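Local coordinates for putative enoyl-CoA hydratase/isomerase (Mycobacterium abscessus, PDB 3RSI), which probably acts as a hydro-lyase of the enoyl-CoA hydratase/isomerase family in lipid metabolism, though its own substrate is not established, at residues I233-R236 and L237-V241; E171-T174 and A175-Y179. One frame throughout, in Å; residues are numbered along the deposited sequence.

Contact 1 (I233-R236 and L237-V241); sequences IEAR and LTRPV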
# COMPACT_ATOMS: atom_id res chain seq x y z
N ILE B 233 -3.76 15.44 -13.68
CA ILE B 233 -5.10 15.31 -13.07
C ILE B 233 -5.16 16.14 -11.77
O ILE B 233 -6.06 16.97 -11.58
CB ILE B 233 -5.45 13.81 -12.79
CG1 ILE B 233 -5.67 13.06 -14.11
CG2 ILE B 233 -6.66 13.67 -11.89
CD1 ILE B 233 -5.76 11.52 -13.96
N GLU B 234 -4.17 15.95 -10.91
CA GLU B 234 -4.03 16.73 -9.68
C GLU B 234 -4.04 18.26 -9.94
O GLU B 234 -4.73 19.00 -9.25
CB GLU B 234 -2.75 16.32 -8.96
CG GLU B 234 -2.50 17.05 -7.63
CD GLU B 234 -1.26 16.53 -6.93
OE1 GLU B 234 -0.14 16.78 -7.46
OE2 GLU B 234 -1.40 15.84 -5.89
N ALA B 235 -3.27 18.71 -10.93
CA ALA B 235 -3.17 20.15 -11.23
C ALA B 235 -4.51 20.72 -11.70
O ALA B 235 -4.89 21.83 -11.31
CB ALA B 235 -2.10 20.41 -12.28
N ARG B 236 -5.22 19.95 -12.51
CA ARG B 236 -6.50 20.39 -13.07
C ARG B 236 -7.51 20.67 -11.96
O ARG B 236 -8.32 21.61 -12.05
CB ARG B 236 -7.06 19.33 -14.03
CG ARG B 236 -8.51 19.55 -14.49
CD ARG B 236 -9.05 18.40 -15.37
NE ARG B 236 -9.68 17.31 -14.60
CZ ARG B 236 -9.33 16.02 -14.66
NH1 ARG B 236 -8.35 15.60 -15.47
NH2 ARG B 236 -9.97 15.12 -13.91
N LEU B 237 -7.46 19.86 -10.92
CA LEU B 237 -8.34 20.01 -9.75
C LEU B 237 -7.77 20.99 -8.70
O LEU B 237 -8.49 21.53 -7.87
CB LEU B 237 -8.59 18.62 -9.13
CG LEU B 237 -9.52 17.75 -10.00
CD1 LEU B 237 -9.38 16.24 -9.77
CD2 LEU B 237 -10.95 18.18 -9.73
N THR B 238 -6.47 21.23 -8.73
CA THR B 238 -5.85 22.15 -7.78
C THR B 238 -6.05 23.62 -8.19
O THR B 238 -6.30 24.47 -7.34
CB THR B 238 -4.36 21.81 -7.61
OG1 THR B 238 -4.26 20.53 -6.98
CG2 THR B 238 -3.62 22.86 -6.77
N ARG B 239 -5.95 23.89 -9.49
CA ARG B 239 -6.03 25.26 -10.00
C ARG B 239 -7.28 26.01 -9.57
O ARG B 239 -7.17 27.14 -9.08
CB ARG B 239 -5.91 25.30 -11.54
CG ARG B 239 -4.51 25.17 -12.07
CD ARG B 239 -4.45 25.27 -13.60
NE ARG B 239 -3.60 24.21 -14.15
CZ ARG B 239 -4.00 23.18 -14.90
NH1 ARG B 239 -5.28 23.03 -15.27
NH2 ARG B 239 -3.11 22.29 -15.31
N PRO B 240 -8.48 25.40 -9.74
CA PRO B 240 -9.72 26.05 -9.30
C PRO B 240 -9.72 26.34 -7.79
O PRO B 240 -10.24 27.37 -7.38
CB PRO B 240 -10.81 25.02 -9.66
CG PRO B 240 -10.25 24.26 -10.75
CD PRO B 240 -8.77 24.15 -10.45
N VAL B 241 -9.09 25.49 -7.00
CA VAL B 241 -9.02 25.71 -5.55
C VAL B 241 -8.15 26.94 -5.25
O VAL B 241 -8.57 27.83 -4.53
CB VAL B 241 -8.48 24.46 -4.81
CG1 VAL B 241 -8.27 24.76 -3.34
CG2 VAL B 241 -9.45 23.28 -4.99
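Thr238 and Glu234 meet one turn apart on helix 227-242. Thr238 OG1 gives a hydrogen bond to Glu234 O at 2.8 Å. With chi1 at -66° the hydroxyl sits beside its own backbone N, on the side of the preceding turn. The donor stands above the carbonyl plane, 46° out of it. The same oxygen also takes weak bonds from Thr238 N and Leu237 N, so three donors share it.

Two regular helical bonds flank this oxygen. Leu237 N donates to Ile233 O at 3.3 Å. Arg239 N donates to Ala235 O at 2.9 Å, with an N-H...O angle of 159°. Ala235 O also takes a weak bond from Thr238 N.

Arg239 folds back along the helix through a bend at chi3. One face of its guanidinium lies over Ala235 O, which is 3.8 Å from the plane. Its NH2 reaches Ala235 CB at 3.7 Å. Pro240 has no N-H to give. Its CD sits 3.0 Å from Arg236 O, on the side where an N-H would have pointed, and the helix is kinked there.

The Glu234 side chain runs beside that of Thr238, pointing the same way. Its OE2 takes a hydrogen bond from Val152 N and a weak one from Met151 N, and OE1 a weak one from Gly149 N, all of the second subunit. Leu237 turns to helix 209-222, and its CD1 lies 4.3 Å from Ile233 CG2. The arrangement is that of a proline-kinked helix, with a threonine hydroxyl bonded back to a carbonyl, at a subunit interface of a crotonase-family trimer.

Contact 2 (E171-T174 and A175-Y179); sequences EPLT and AFEAY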
# COMPACT_ATOMS: atom_id res chain seq x y z
N GLU B 171 -11.76 -15.84 4.82
CA GLU B 171 -11.81 -15.74 6.28
C GLU B 171 -11.73 -14.27 6.75
O GLU B 171 -10.98 -13.46 6.18
CB GLU B 171 -10.69 -16.57 6.90
CG GLU B 171 -10.93 -18.07 6.77
CD GLU B 171 -12.06 -18.53 7.68
OE1 GLU B 171 -11.85 -18.50 8.91
OE2 GLU B 171 -13.15 -18.86 7.18
N PRO B 172 -12.48 -13.94 7.82
CA PRO B 172 -12.58 -12.57 8.30
C PRO B 172 -11.39 -12.07 9.12
O PRO B 172 -10.61 -12.86 9.64
CB PRO B 172 -13.82 -12.59 9.18
CG PRO B 172 -13.85 -13.96 9.73
CD PRO B 172 -13.35 -14.84 8.60
N LEU B 173 -11.27 -10.75 9.20
CA LEU B 173 -10.27 -10.14 10.07
C LEU B 173 -10.98 -9.61 11.31
O LEU B 173 -12.15 -9.22 11.26
CB LEU B 173 -9.55 -8.98 9.37
CG LEU B 173 -8.74 -9.23 8.10
CD1 LEU B 173 -8.00 -7.94 7.68
CD2 LEU B 173 -7.79 -10.39 8.31
N THR B 174 -10.26 -9.57 12.43
CA THR B 174 -10.71 -8.85 13.61
C THR B 174 -10.52 -7.36 13.38
O THR B 174 -9.86 -6.95 12.42
CB THR B 174 -9.90 -9.23 14.86
OG1 THR B 174 -8.53 -8.84 14.66
CG2 THR B 174 -10.00 -10.75 15.13
N ALA B 175 -11.07 -6.54 14.27
CA ALA B 175 -10.94 -5.10 14.18
C ALA B 175 -9.48 -4.70 14.36
O ALA B 175 -9.00 -3.80 13.69
CB ALA B 175 -11.81 -4.42 15.23
N PHE B 176 -8.79 -5.39 15.26
CA PHE B 176 -7.36 -5.15 15.53
C PHE B 176 -6.52 -5.44 14.27
O PHE B 176 -5.63 -4.67 13.91
CB PHE B 176 -6.96 -6.04 16.71
CG PHE B 176 -5.56 -5.86 17.19
CD1 PHE B 176 -5.29 -4.92 18.19
CD2 PHE B 176 -4.53 -6.69 16.73
CE1 PHE B 176 -4.00 -4.77 18.69
CE2 PHE B 176 -3.23 -6.55 17.23
CZ PHE B 176 -2.97 -5.58 18.21
N GLU B 177 -6.82 -6.56 13.61
CA GLU B 177 -6.17 -6.90 12.35
C GLU B 177 -6.47 -5.92 11.23
O GLU B 177 -5.58 -5.56 10.45
CB GLU B 177 -6.59 -8.30 11.92
CG GLU B 177 -5.91 -9.40 12.69
CD GLU B 177 -6.33 -10.75 12.18
OE1 GLU B 177 -7.56 -11.01 12.15
OE2 GLU B 177 -5.44 -11.54 11.79
N ALA B 178 -7.74 -5.53 11.12
CA ALA B 178 -8.19 -4.55 10.13
C ALA B 178 -7.44 -3.26 10.34
O ALA B 178 -7.03 -2.61 9.38
CB ALA B 178 -9.68 -4.28 10.25
N TYR B 179 -7.24 -2.88 11.60
CA TYR B 179 -6.46 -1.67 11.89
C TYR B 179 -4.97 -1.89 11.62
O TYR B 179 -4.31 -1.01 11.07
CB TYR B 179 -6.68 -1.20 13.32
CG TYR B 179 -5.90 0.03 13.71
CD1 TYR B 179 -6.30 1.29 13.27
CD2 TYR B 179 -4.77 -0.06 14.53
CE1 TYR B 179 -5.59 2.45 13.66
CE2 TYR B 179 -4.04 1.10 14.90
CZ TYR B 179 -4.47 2.34 14.47
OH TYR B 179 -3.77 3.48 14.79
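Thr174, at the N-cap of helix 175-180, and Glu177 exchange two hydrogen bonds, which make a capping box. Glu177 N donates to Thr174 OG1 at 3.0 Å, and Thr174 N donates to Glu177 OE1 at 3.1 Å. Both are nearly straight, at 164° and 169°. OE1 receives the N-H on its anti lone pair, away from OE2. At chi1 63° Thr174 OG1 lies between its own backbone N and carbonyl carbon, and so faces the first turn.

The backbone adds one helical bond, from Ala178 N to Thr174 O at 2.9 Å.

Van der Waals contacts come from Leu173, which crosses the Glu177 side chain at about a right angle. Its CB is 4.0 Å from Glu177 CB, and its CD2 touches Glu177 OE1 at 3.9 Å. Its CD1 reaches Ala178 CA at 4.2 Å. Leu173 also packs on Lys162 and Met166 of helix 160-169, and its backbone bonds to Phe135.

The chemistry is that of a helix N-terminus. Thr174 OG1 satisfies an N-H of the first turn, which has no earlier helical carbonyl to use. The carboxylate of Glu177 lies by the same end, where the helix dipole would probably favour its negative charge.

Overall arrangement
Both contacts are local and partly buried, but they hold different elements. Contact 1 lies within helix 227-242. Contact 2 joins the short strand 173-174 to helix 175-180. Their centres are about 36 Å apart, on opposite sides of the chain's centre. In contact 1 Leu237 and Glu234 are buried and both arginines exposed; in contact 2 Leu173, Ala175 and Ala178 are buried and Thr174 and Phe176 exposed. In contact 1 a side-chain donor adds to a carbonyl already in use within a helix. In contact 2 side-chain acceptors serve backbone N-H groups where a helix begins. Glu234 of contact 1 meets the second subunit through its carboxylate, Tyr179 of contact 2 through a ring stack on its His180.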